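Long-range contacts in packaging enzyme P4 (Pseudomonas phage phi13, PDB 4BLP), which probably hydrolyses nucleoside triphosphates as a hexameric RecA-like helicase that drives RNA into the viral capsid: residues Leu148-Gly153 against Ala278-Val283; Asn138-Asn143 against Val289-Arg294; Arg209-Ser214 against Leu252-Ile257. All blocks are in the same frame, centred on the assembly; numbering follows the deposited sequence.

In the fold
From the N terminus, the chain first meets the loop 138-143, between strands 136-137 and 144-145, whose partner 289-294 comes last; contact 2 therefore closes the longest loop, with 145 residues between its segments. Strand 147-152 follows, and contact 1 pairs it with strand 279-284, nested within contact 2. Innermost is contact 3, where strands 210-213 and 252-257 join across 37 residues. The three closures nest without crossing. All three reach one mixed sheet, part of whose order runs 210-213, 252-257, 147-152, 279-284, 287-295; a probable hydrogen bond from H149 N to L253 O (2.8 Å) joins contacts 1 and 3. W139 of contact 2 lies against both H149 and V254, so the loop packs across their strands.

Contact 1 of 3, residues Leu148-Gly153 against Ala278-Val283; sequences LHVVVG and AGMTVV
H149 and T281 meet side chain to side chain on one face of a parallel strand pair, whose short axes approach to 4.5 Å at 14°. H149 NE2 and T281 OG1 are hydrogen-bonded at 2.7 Å. With CG anti to the backbone N (chi1 -174°), the imidazole leans over the neighbouring strand, and G279 C and M280 N sit above one of its faces, near the rim. G279 has no side chain, and this gives the ring its place: H149 ND1 is 3.6 Å from G279 CA. H149 ND1 is also hydrogen-bonded to H144 NE2, while Q291 NE2 is a second partner of T281 OG1.

Backbone bonds alternate in the parallel manner. V150 N reaches G279 O, T281 N reaches V150 O at 2.9 Å, and V152 N reaches T281 O at 2.8 Å.

Apolar contacts line the opposite face, where M280 CG touches V152 CG2 (3.8 Å) and V150 CG2 (3.9 Å) beneath helix 266-274. G153, just beyond the strand, fits the start of a P-loop (Walker A) pattern, as expected for the first strand of a RecA-like core. Bonds at both ring nitrogens imply that the buried imidazole is fixed in rotation.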
ATOM      1  N   LEU D 148       4.499  15.193 -29.195  1.00  8.38           N
ATOM      2  CA  LEU D 148       3.303  14.381 -29.176  1.00  7.98           C
ATOM      3  C   LEU D 148       2.113  15.284 -29.276  1.00 10.93           C
ATOM      4  O   LEU D 148       2.073  16.309 -28.580  1.00 10.60           O
ATOM      5  CB  LEU D 148       3.302  13.603 -27.832  1.00  8.25           C
ATOM      6  CG  LEU D 148       2.076  12.759 -27.497  1.00 12.98           C
ATOM      7  CD1 LEU D 148       1.883  11.601 -28.542  1.00 12.71           C
ATOM      8  CD2 LEU D 148       2.208  12.163 -26.073  1.00  9.94           C
ATOM      9  N   HIS D 149       1.139  14.912 -30.127  1.00  8.74           N
ATOM     10  CA  HIS D 149      -0.143  15.628 -30.244  1.00  8.59           C
ATOM     11  C   HIS D 149      -1.201  14.679 -29.725  1.00 12.57           C
ATOM     12  O   HIS D 149      -1.341  13.591 -30.272  1.00 11.42           O
ATOM     13  CB  HIS D 149      -0.454  16.032 -31.704  1.00  9.09           C
ATOM     14  CG  HIS D 149      -1.684  16.880 -31.815  1.00 11.40           C
ATOM     15  ND1 HIS D 149      -1.592  18.241 -32.047  1.00 12.95           N
ATOM     16  CD2 HIS D 149      -2.992  16.546 -31.669  1.00 13.06           C
ATOM     17  CE1 HIS D 149      -2.844  18.687 -32.077  1.00 12.62           C
ATOM     18  NE2 HIS D 149      -3.722  17.712 -31.842  1.00 12.09           N
ATOM     19  N   VAL D 150      -1.936  15.045 -28.695  1.00  8.58           N
ATOM     20  CA  VAL D 150      -2.947  14.106 -28.207  1.00  8.92           C
ATOM     21  C   VAL D 150      -4.339  14.567 -28.613  1.00 13.90           C
ATOM     22  O   VAL D 150      -4.630  15.772 -28.627  1.00 14.07           O
ATOM     23  CB  VAL D 150      -2.857  13.863 -26.675  1.00 15.17           C
ATOM     24  CG1 VAL D 150      -1.506  13.240 -26.306  1.00 14.83           C
ATOM     25  CG2 VAL D 150      -3.085  15.152 -25.906  1.00 15.93           C
ATOM     26  N   VAL D 151      -5.206  13.606 -28.910  1.00 11.31           N
ATOM     27  CA  VAL D 151      -6.600  13.844 -29.272  1.00 11.52           C
ATOM     28  C   VAL D 151      -7.399  13.308 -28.115  1.00 12.77           C
ATOM     29  O   VAL D 151      -7.366  12.115 -27.862  1.00 11.12           O
ATOM     30  CB  VAL D 151      -6.952  13.167 -30.630  1.00 13.93           C
ATOM     31  CG1 VAL D 151      -8.452  13.348 -30.972  1.00 15.54           C
ATOM     32  CG2 VAL D 151      -6.051  13.728 -31.738  1.00 14.80           C
ATOM     33  N   VAL D 152      -8.132  14.204 -27.405  1.00 11.65           N
ATOM     34  CA  VAL D 152      -8.784  13.875 -26.153  1.00 12.37           C
ATOM     35  C   VAL D 152     -10.291  13.932 -26.256  1.00 14.70           C
ATOM     36  O   VAL D 152     -10.840  14.777 -26.937  1.00 14.00           O
ATOM     37  CB  VAL D 152      -8.288  14.866 -25.037  1.00 18.87           C
ATOM     38  CG1 VAL D 152      -8.752  14.439 -23.664  1.00 20.29           C
ATOM     39  CG2 VAL D 152      -6.759  14.972 -25.028  1.00 18.95           C
ATOM     40  N   GLY D 153     -10.956  13.048 -25.521  1.00 14.84           N
ATOM     41  CA  GLY D 153     -12.411  13.043 -25.463  1.00 16.12           C
ATOM     42  C   GLY D 153     -12.882  11.805 -24.755  1.00 23.24           C
ATOM     43  O   GLY D 153     -12.121  10.840 -24.668  1.00 22.11           O
ATOM     44  N   ALA D 278       3.156  18.814 -26.963  1.00  8.97           N
ATOM     45  CA  ALA D 278       3.297  19.785 -28.052  1.00  9.13           C
ATOM     46  C   ALA D 278       1.949  20.244 -28.596  1.00 13.29           C
ATOM     47  O   ALA D 278       1.853  21.354 -29.091  1.00 13.17           O
ATOM     48  CB  ALA D 278       4.118  19.190 -29.192  1.00  9.66           C
ATOM     49  N   GLY D 279       0.929  19.386 -28.534  1.00 10.93           N
ATOM     50  CA  GLY D 279      -0.378  19.793 -29.036  1.00  9.60           C
ATOM     51  C   GLY D 279      -1.505  18.959 -28.498  1.00 11.97           C
ATOM     52  O   GLY D 279      -1.303  17.807 -28.124  1.00 10.70           O
ATOM     53  N   MET D 280      -2.706  19.535 -28.457  1.00  8.96           N
ATOM     54  CA  MET D 280      -3.860  18.809 -27.958  1.00  8.07           C
ATOM     55  C   MET D 280      -5.093  19.263 -28.728  1.00 13.07           C
ATOM     56  O   MET D 280      -5.296  20.461 -28.908  1.00 13.90           O
ATOM     57  CB  MET D 280      -4.067  19.101 -26.445  1.00 10.81           C
ATOM     58  CG  MET D 280      -5.284  18.387 -25.882  1.00 15.05           C
ATOM     59  SD  MET D 280      -5.498  18.661 -24.113  1.00 17.43           S
ATOM     60  CE  MET D 280      -6.491  20.186 -24.166  1.00 17.70           C
ATOM     61  N   THR D 281      -5.923  18.313 -29.137  1.00  9.42           N
ATOM     62  CA  THR D 281      -7.224  18.563 -29.781  1.00 10.10           C
ATOM     63  C   THR D 281      -8.288  17.896 -28.939  1.00 14.41           C
ATOM     64  O   THR D 281      -8.151  16.708 -28.624  1.00 12.91           O
ATOM     65  CB  THR D 281      -7.264  18.014 -31.245  1.00 14.92           C
ATOM     66  OG1 THR D 281      -6.234  18.636 -32.009  1.00 12.65           O
ATOM     67  CG2 THR D 281      -8.624  18.271 -31.936  1.00 15.86           C
ATOM     68  N   VAL D 282      -9.313  18.655 -28.549  1.00 11.55           N
ATOM     69  CA  VAL D 282     -10.473  18.110 -27.816  1.00 12.25           C
ATOM     70  C   VAL D 282     -11.548  17.844 -28.867  1.00 14.48           C
ATOM     71  O   VAL D 282     -11.895  18.748 -29.656  1.00 15.96           O
ATOM     72  CB  VAL D 282     -10.997  19.052 -26.692  1.00 15.56           C
ATOM     73  CG1 VAL D 282     -12.253  18.458 -26.031  1.00 15.42           C
ATOM     74  CG2 VAL D 282      -9.907  19.316 -25.656  1.00 14.73           C
ATOM     75  N   VAL D 283     -12.062  16.609 -28.893  1.00 11.51           N
ATOM     76  CA  VAL D 283     -13.084  16.221 -29.864  1.00 12.58           C
ATOM     77  C   VAL D 283     -14.383  15.821 -29.145  1.00 16.60           C
ATOM     78  O   VAL D 283     -14.354  15.159 -28.107  1.00 17.11           O
ATOM     79  CB  VAL D 283     -12.549  15.070 -30.791  1.00 17.75           C
ATOM     80  CG1 VAL D 283     -13.657  14.367 -31.578  1.00 19.95           C
ATOM     81  CG2 VAL D 283     -11.455  15.580 -31.730  1.00 16.83           C
TER

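Contact 2 of 3, residues Asn138-Asn143 against Val289-Arg294; sequences NWQVRN and VSQTIR
The segment 138-143 is a tight irregular loop facing strand 290-294, its nearest CA pair, V141 and I293, 8.2 Å apart; the W139 N to V141 O (3.0 Å) and V141 N to W139 O (2.8 Å) bonds close the loop on itself. At that CA spacing the side chains carry the contact. The Q291 amide donates through NE2 to Q140 OE1 at 3.0 Å, with an N-H...O angle of 161°. The acceptor lies in the amide plane of Q291, but the two amide planes stand 79° apart, and NE2 comes from the side of the Q140 carbonyl, well off its axis (C=O...N 107°) and tilted out of its plane. The Q140 chain bends beyond CB, which folds its amide back over the W139 indole, with NE2 3.6 Å above the ring plane near its rim.

Beside this polar pair, I293 CD1 presses on Q140 CB (3.6 Å), and I293 CG2 meets V141 CG2 tip to tip at 3.8 Å. R294, whose CB points away from the loop, forms a salt bridge through NH1 with E179 of a neighbouring subunit.

A chain of hydrogen bonds Q166-Q140-Q291-T281 thus ties the loop to the sheet and probably sets the amide orientations of Q140 and Q291.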
ATOM      1  N   ASN D 138       3.636  19.074 -40.661  1.00 16.11           N
ATOM      2  CA  ASN D 138       2.358  19.508 -41.202  1.00 17.30           C
ATOM      3  C   ASN D 138       1.255  18.661 -40.605  1.00 19.44           C
ATOM      4  O   ASN D 138       0.956  17.568 -41.090  1.00 20.25           O
ATOM      5  CB  ASN D 138       2.367  19.438 -42.758  1.00 18.17           C
ATOM      6  CG  ASN D 138       1.205  20.144 -43.410  1.00 42.18           C
ATOM      7  OD1 ASN D 138       0.252  20.580 -42.762  1.00 27.64           O
ATOM      8  ND2 ASN D 138       1.251  20.264 -44.726  1.00 47.58           N
ATOM      9  N   TRP D 139       0.731  19.108 -39.461  1.00 15.93           N
ATOM     10  CA  TRP D 139      -0.365  18.436 -38.765  1.00 14.35           C
ATOM     11  C   TRP D 139      -1.200  19.511 -38.139  1.00 16.52           C
ATOM     12  O   TRP D 139      -0.736  20.131 -37.176  1.00 15.15           O
ATOM     13  CB  TRP D 139       0.132  17.442 -37.698  1.00 12.41           C
ATOM     14  CG  TRP D 139      -0.978  16.902 -36.818  1.00 13.25           C
ATOM     15  CD1 TRP D 139      -1.185  17.172 -35.497  1.00 15.45           C
ATOM     16  CD2 TRP D 139      -2.011  15.984 -37.207  1.00 12.72           C
ATOM     17  NE1 TRP D 139      -2.315  16.523 -35.055  1.00 13.47           N
ATOM     18  CE2 TRP D 139      -2.832  15.774 -36.078  1.00 15.71           C
ATOM     19  CE3 TRP D 139      -2.349  15.344 -38.426  1.00 14.83           C
ATOM     20  CZ2 TRP D 139      -3.957  14.937 -36.115  1.00 16.14           C
ATOM     21  CZ3 TRP D 139      -3.423  14.460 -38.440  1.00 16.80           C
ATOM     22  CH2 TRP D 139      -4.225  14.277 -37.299  1.00 16.53           C
ATOM     23  N   GLN D 140      -2.420  19.751 -38.718  1.00 13.80           N
ATOM     24  CA  GLN D 140      -3.387  20.778 -38.261  1.00 14.85           C
ATOM     25  C   GLN D 140      -2.885  22.173 -38.623  1.00 19.81           C
ATOM     26  O   GLN D 140      -3.672  22.984 -39.090  1.00 21.65           O
ATOM     27  CB  GLN D 140      -3.705  20.656 -36.747  1.00 14.55           C
ATOM     28  CG  GLN D 140      -4.196  19.253 -36.342  1.00 15.26           C
ATOM     29  CD  GLN D 140      -5.467  18.883 -37.069  1.00 22.86           C
ATOM     30  OE1 GLN D 140      -6.512  19.513 -36.892  1.00 17.52           O
ATOM     31  NE2 GLN D 140      -5.409  17.859 -37.925  1.00 20.16           N
ATOM     32  N   VAL D 141      -1.587  22.459 -38.393  1.00 15.66           N
ATOM     33  CA  VAL D 141      -0.885  23.694 -38.800  1.00 16.27           C
ATOM     34  C   VAL D 141       0.340  23.229 -39.572  1.00 20.33           C
ATOM     35  O   VAL D 141       0.776  22.094 -39.372  1.00 20.11           O
ATOM     36  CB  VAL D 141      -0.527  24.656 -37.644  1.00 20.33           C
ATOM     37  CG1 VAL D 141      -1.791  25.172 -36.958  1.00 21.07           C
ATOM     38  CG2 VAL D 141       0.443  24.011 -36.641  1.00 18.87           C
ATOM     39  N   ARG D 142       0.924  24.101 -40.419  1.00 17.48           N
ATOM     40  CA  ARG D 142       2.060  23.711 -41.248  1.00 17.98           C
ATOM     41  C   ARG D 142       3.356  23.494 -40.482  1.00 21.02           C
ATOM     42  O   ARG D 142       4.237  22.791 -40.984  1.00 19.50           O
ATOM     43  CB  ARG D 142       2.306  24.784 -42.332  1.00 21.88           C
ATOM     44  CG  ARG D 142       1.207  24.793 -43.389  1.00 44.26           C
ATOM     45  CD  ARG D 142       1.503  25.771 -44.490  1.00 69.57           C
ATOM     46  NE  ARG D 142       0.393  25.808 -45.433  1.00 87.91           N
ATOM     47  CZ  ARG D 142       0.230  26.744 -46.355  1.00107.43           C
ATOM     48  NH1 ARG D 142       1.110  27.733 -46.470  1.00 96.60           N
ATOM     49  NH2 ARG D 142      -0.812  26.703 -47.172  1.00 96.89           N
ATOM     50  N   ASN D 143       3.482  24.080 -39.277  1.00 15.00           N
ATOM     51  CA  ASN D 143       4.740  24.070 -38.541  1.00 13.34           C
ATOM     52  C   ASN D 143       4.568  23.624 -37.095  1.00 13.43           C
ATOM     53  O   ASN D 143       5.114  24.241 -36.184  1.00 13.65           O
ATOM     54  CB  ASN D 143       5.348  25.483 -38.598  1.00 15.79           C
ATOM     55  CG  ASN D 143       4.467  26.561 -37.988  1.00 23.28           C
ATOM     56  OD1 ASN D 143       3.243  26.396 -37.814  1.00 19.31           O
ATOM     57  ND2 ASN D 143       5.099  27.646 -37.587  1.00 20.90           N
ATOM     58  N   VAL D 289     -13.605  20.606 -30.697  1.00 19.00           N
ATOM     59  CA  VAL D 289     -14.178  21.507 -29.688  1.00 19.61           C
ATOM     60  C   VAL D 289     -13.147  22.633 -29.461  1.00 20.94           C
ATOM     61  O   VAL D 289     -13.490  23.811 -29.469  1.00 19.70           O
ATOM     62  CB  VAL D 289     -14.520  20.744 -28.373  1.00 24.28           C
ATOM     63  CG1 VAL D 289     -14.864  21.721 -27.243  1.00 24.43           C
ATOM     64  CG2 VAL D 289     -15.656  19.754 -28.597  1.00 24.32           C
ATOM     65  N   SER D 290     -11.894  22.253 -29.265  1.00 14.97           N
ATOM     66  CA  SER D 290     -10.797  23.176 -29.020  1.00 15.00           C
ATOM     67  C   SER D 290      -9.497  22.541 -29.468  1.00 17.18           C
ATOM     68  O   SER D 290      -9.420  21.320 -29.606  1.00 14.55           O
ATOM     69  CB  SER D 290     -10.725  23.556 -27.544  1.00 16.47           C
ATOM     70  OG  SER D 290     -10.305  22.466 -26.749  1.00 18.07           O
ATOM     71  N   GLN D 291      -8.483  23.380 -29.730  1.00 14.37           N
ATOM     72  CA  GLN D 291      -7.196  22.875 -30.160  1.00 13.09           C
ATOM     73  C   GLN D 291      -6.116  23.831 -29.705  1.00 15.38           C
ATOM     74  O   GLN D 291      -6.329  25.030 -29.743  1.00 15.36           O
ATOM     75  CB  GLN D 291      -7.198  22.701 -31.675  1.00 14.18           C
ATOM     76  CG  GLN D 291      -5.892  22.071 -32.241  1.00 17.15           C
ATOM     77  CD  GLN D 291      -6.100  21.822 -33.712  1.00 27.57           C
ATOM     78  OE1 GLN D 291      -6.008  22.747 -34.531  1.00 20.39           O
ATOM     79  NE2 GLN D 291      -6.440  20.586 -34.061  1.00 14.91           N
ATOM     80  N   THR D 292      -4.975  23.311 -29.267  1.00 11.49           N
ATOM     81  CA  THR D 292      -3.840  24.163 -28.901  1.00 11.05           C
ATOM     82  C   THR D 292      -2.591  23.472 -29.378  1.00 13.63           C
ATOM     83  O   THR D 292      -2.453  22.259 -29.159  1.00 13.41           O
ATOM     84  CB  THR D 292      -3.791  24.538 -27.416  1.00 13.69           C
ATOM     85  OG1 THR D 292      -2.633  25.383 -27.218  1.00 16.13           O
ATOM     86  CG2 THR D 292      -3.740  23.297 -26.457  1.00 14.13           C
ATOM     87  N   ILE D 293      -1.730  24.211 -30.090  1.00 10.65           N
ATOM     88  CA  ILE D 293      -0.496  23.648 -30.637  1.00 11.23           C
ATOM     89  C   ILE D 293       0.696  24.551 -30.399  1.00 17.20           C
ATOM     90  O   ILE D 293       0.601  25.757 -30.656  1.00 17.10           O
ATOM     91  CB  ILE D 293      -0.691  23.426 -32.168  1.00 14.21           C
ATOM     92  CG1 ILE D 293      -1.741  22.315 -32.448  1.00 13.88           C
ATOM     93  CG2 ILE D 293       0.649  23.146 -32.896  1.00 14.45           C
ATOM     94  CD1 ILE D 293      -2.275  22.295 -33.903  1.00 17.03           C
ATOM     95  N   ARG D 294       1.840  23.951 -30.002  1.00 12.97           N
ATOM     96  CA  ARG D 294       3.113  24.666 -29.906  1.00 12.32           C
ATOM     97  C   ARG D 294       3.710  24.570 -31.310  1.00 16.79           C
ATOM     98  O   ARG D 294       4.065  23.454 -31.748  1.00 15.17           O
ATOM     99  CB  ARG D 294       4.040  24.002 -28.845  1.00 14.82           C
ATOM    100  CG  ARG D 294       3.432  24.018 -27.434  1.00 16.87           C
ATOM    101  CD  ARG D 294       4.347  23.334 -26.407  1.00 20.08           C
ATOM    102  NE  ARG D 294       3.554  22.860 -25.264  1.00 21.18           N
ATOM    103  CZ  ARG D 294       3.255  23.586 -24.196  1.00 33.57           C
ATOM    104  NH1 ARG D 294       3.734  24.818 -24.069  1.00 26.01           N
ATOM    105  NH2 ARG D 294       2.486  23.082 -23.238  1.00 21.42           N
TER

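Contact 3 of 3, residues Arg209-Ser214 against Leu252-Ile257; sequences RVVIDS and LLVAAI. With GOL (glycerol), chain J.
V254 nests against V211 on one face of the paired strands, its CB 4.0 Å from V211 CG2, the two branched side chains meeting at a slant. On the other face V210 and L253 lie side by side, pointing the same way, with V210 CG1 3.7 Å from L253 CD2. I212 CB lies beside the small CB of A255 (4.1 Å), and I212 CD1 extends to L253 CB. Helix 193-205 packs on this bulge of I212 and L253, whereas W139 covers V254 on the opposite face.

These are neighbouring parallel strands of the RecA-like P-loop core; their connection runs through helices 216-221 and 233-248, a beta-alpha-beta crossover, right-handed as is usual in this fold. I212 N bonds V254 O at 2.8 Å and A256 N bonds I212 O at 3.0 Å; the V254 N to V210 O bond is weak. Beyond I212 a cis peptide precedes S214, whose CB rests 4.0 Å from A256 CB.

At the opposite end the strands splay apart around a water, which accepts from R209 NH1 and V210 N and donates to L252 O. Two near +60° turns (chi2 61°, chi3 60°) fold the R209 chain back toward L252, whose CD2 lies over one guanidinium face, toward its rim. R209 NH1 (2.7 Å) and NH2 bond O2 of a glycerol, probably from crystallisation, while L252 N bonds its O3.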
ATOM      1  N   ARG D 209       2.548   9.933 -41.584  1.00 11.04           N
ATOM      2  CA  ARG D 209       1.691  10.587 -40.601  1.00 11.61           C
ATOM      3  C   ARG D 209       1.074   9.435 -39.851  1.00 13.40           C
ATOM      4  O   ARG D 209       0.227   8.735 -40.414  1.00 13.55           O
ATOM      5  CB  ARG D 209       0.605  11.493 -41.245  1.00 15.06           C
ATOM      6  CG  ARG D 209      -0.424  12.009 -40.197  1.00 18.22           C
ATOM      7  CD  ARG D 209       0.197  12.864 -39.066  1.00 18.03           C
ATOM      8  NE  ARG D 209       0.867  14.047 -39.617  1.00 17.27           N
ATOM      9  CZ  ARG D 209       2.148  14.345 -39.445  1.00 24.67           C
ATOM     10  NH1 ARG D 209       2.902  13.621 -38.623  1.00 20.69           N
ATOM     11  NH2 ARG D 209       2.677  15.395 -40.060  1.00 19.35           N
ATOM     12  N   VAL D 210       1.516   9.222 -38.612  1.00 11.11           N
ATOM     13  CA  VAL D 210       1.078   8.060 -37.836  1.00 11.24           C
ATOM     14  C   VAL D 210       0.201   8.502 -36.682  1.00 14.25           C
ATOM     15  O   VAL D 210       0.518   9.456 -35.957  1.00 14.96           O
ATOM     16  CB  VAL D 210       2.305   7.188 -37.366  1.00 15.74           C
ATOM     17  CG1 VAL D 210       3.413   8.020 -36.744  1.00 15.95           C
ATOM     18  CG2 VAL D 210       1.887   6.066 -36.407  1.00 14.80           C
ATOM     19  N   VAL D 211      -0.900   7.782 -36.503  1.00 10.11           N
ATOM     20  CA  VAL D 211      -1.851   8.021 -35.405  1.00 10.19           C
ATOM     21  C   VAL D 211      -1.873   6.767 -34.565  1.00 12.07           C
ATOM     22  O   VAL D 211      -1.853   5.672 -35.121  1.00 13.52           O
ATOM     23  CB  VAL D 211      -3.250   8.346 -36.004  1.00 16.55           C
ATOM     24  CG1 VAL D 211      -4.365   8.138 -34.971  1.00 19.35           C
ATOM     25  CG2 VAL D 211      -3.261   9.757 -36.628  1.00 16.13           C
ATOM     26  N   ILE D 212      -1.945   6.916 -33.247  1.00  8.43           N
ATOM     27  CA  ILE D 212      -2.022   5.771 -32.335  1.00  7.92           C
ATOM     28  C   ILE D 212      -3.409   5.706 -31.726  1.00 12.51           C
ATOM     29  O   ILE D 212      -3.826   6.622 -31.017  1.00 11.65           O
ATOM     30  CB  ILE D 212      -0.935   5.811 -31.238  1.00 10.94           C
ATOM     31  CG1 ILE D 212       0.471   5.842 -31.922  1.00 12.27           C
ATOM     32  CG2 ILE D 212      -1.055   4.588 -30.318  1.00 13.31           C
ATOM     33  CD1 ILE D 212       1.390   6.840 -31.291  1.00 16.29           C
ATOM     34  N   ASP D 213      -4.095   4.582 -31.995  1.00 10.34           N
ATOM     35  CA  ASP D 213      -5.413   4.287 -31.470  1.00  9.31           C
ATOM     36  C   ASP D 213      -5.278   3.045 -30.595  1.00 13.47           C
ATOM     37  O   ASP D 213      -5.360   1.940 -31.117  1.00 12.15           O
ATOM     38  CB  ASP D 213      -6.412   4.067 -32.620  1.00 12.03           C
ATOM     39  CG  ASP D 213      -7.817   3.802 -32.146  1.00 19.24           C
ATOM     40  OD1 ASP D 213      -8.106   4.083 -30.959  1.00 18.09           O
ATOM     41  OD2 ASP D 213      -8.605   3.222 -32.928  1.00 26.26           O
ATOM     42  N   SER D 214      -4.969   3.202 -29.294  1.00  9.84           N
ATOM     43  CA  SER D 214      -4.938   4.489 -28.571  1.00  9.16           C
ATOM     44  C   SER D 214      -3.980   4.402 -27.388  1.00 12.00           C
ATOM     45  O   SER D 214      -3.276   3.390 -27.229  1.00  9.70           O
ATOM     46  CB  SER D 214      -6.351   4.773 -28.029  1.00  9.67           C
ATOM     47  OG  SER D 214      -6.653   3.868 -26.971  1.00 13.53           O
ATOM     48  N   LEU D 252       6.833  13.707 -35.027  1.00  9.65           N
ATOM     49  CA  LEU D 252       5.549  14.036 -34.418  1.00 10.68           C
ATOM     50  C   LEU D 252       4.700  12.777 -34.373  1.00 11.89           C
ATOM     51  O   LEU D 252       4.508  12.130 -35.420  1.00 11.27           O
ATOM     52  CB  LEU D 252       4.815  15.155 -35.191  1.00 11.79           C
ATOM     53  CG  LEU D 252       3.387  15.440 -34.698  1.00 15.41           C
ATOM     54  CD1 LEU D 252       3.412  16.086 -33.305  1.00 14.97           C
ATOM     55  CD2 LEU D 252       2.688  16.432 -35.653  1.00 16.83           C
ATOM     56  N   LEU D 253       4.221  12.410 -33.186  1.00  8.81           N
ATOM     57  CA  LEU D 253       3.286  11.303 -33.015  1.00  8.95           C
ATOM     58  C   LEU D 253       1.945  11.894 -32.636  1.00 12.55           C
ATOM     59  O   LEU D 253       1.903  12.910 -31.938  1.00 12.16           O
ATOM     60  CB  LEU D 253       3.720  10.287 -31.915  1.00  9.18           C
ATOM     61  CG  LEU D 253       5.023   9.537 -32.184  1.00 11.66           C
ATOM     62  CD1 LEU D 253       5.292   8.491 -31.094  1.00 10.52           C
ATOM     63  CD2 LEU D 253       5.035   8.920 -33.564  1.00 15.94           C
ATOM     64  N   VAL D 254       0.861  11.263 -33.092  1.00 10.63           N
ATOM     65  CA  VAL D 254      -0.505  11.691 -32.777  1.00  8.86           C
ATOM     66  C   VAL D 254      -1.138  10.540 -32.016  1.00 11.08           C
ATOM     67  O   VAL D 254      -1.002   9.397 -32.458  1.00  9.87           O
ATOM     68  CB  VAL D 254      -1.319  12.077 -34.026  1.00 11.50           C
ATOM     69  CG1 VAL D 254      -2.743  12.505 -33.622  1.00 11.49           C
ATOM     70  CG2 VAL D 254      -0.606  13.203 -34.800  1.00 11.61           C
ATOM     71  N   ALA D 255      -1.764  10.792 -30.863  1.00  9.06           N
ATOM     72  CA  ALA D 255      -2.372   9.668 -30.139  1.00  9.65           C
ATOM     73  C   ALA D 255      -3.721  10.032 -29.563  1.00 14.00           C
ATOM     74  O   ALA D 255      -3.852  11.125 -29.021  1.00 12.77           O
ATOM     75  CB  ALA D 255      -1.448   9.234 -29.013  1.00  9.99           C
ATOM     76  N   ALA D 256      -4.697   9.102 -29.635  1.00 10.34           N
ATOM     77  CA  ALA D 256      -6.003   9.277 -28.982  1.00 11.25           C
ATOM     78  C   ALA D 256      -5.868   8.925 -27.503  1.00 14.01           C
ATOM     79  O   ALA D 256      -5.210   7.934 -27.152  1.00 10.26           O
ATOM     80  CB  ALA D 256      -7.062   8.383 -29.640  1.00 11.96           C
ATOM     81  N   ILE D 257      -6.500   9.708 -26.628  1.00  9.30           N
ATOM     82  CA  ILE D 257      -6.473   9.378 -25.217  1.00 10.52           C
ATOM     83  C   ILE D 257      -7.771   9.804 -24.542  1.00 14.94           C
ATOM     84  O   ILE D 257      -8.339  10.841 -24.889  1.00 12.67           O
ATOM     85  CB  ILE D 257      -5.213  10.014 -24.534  1.00 15.08           C
ATOM     86  CG1 ILE D 257      -4.944   9.409 -23.156  1.00 15.24           C
ATOM     87  CG2 ILE D 257      -5.284  11.564 -24.479  1.00 17.82           C
ATOM     88  CD1 ILE D 257      -3.515   9.775 -22.612  1.00 18.11           C
TER
HETATM   89  C1  GOL J1307       5.290  12.806 -41.037  1.00 28.28           C
HETATM   90  O1  GOL J1307       5.259  13.767 -42.082  1.00 29.69           O
HETATM   91  C2  GOL J1307       6.047  13.381 -39.863  1.00 25.47           C
HETATM   92  O2  GOL J1307       5.344  14.534 -39.384  1.00 23.71           O
HETATM   93  C3  GOL J1307       6.226  12.390 -38.735  1.00 22.04           C
HETATM   94  O3  GOL J1307       7.179  12.883 -37.789  1.00 15.51           O
HETATM   95  O   HOH W   1       2.397  11.375 -36.946  1.00 14.04           O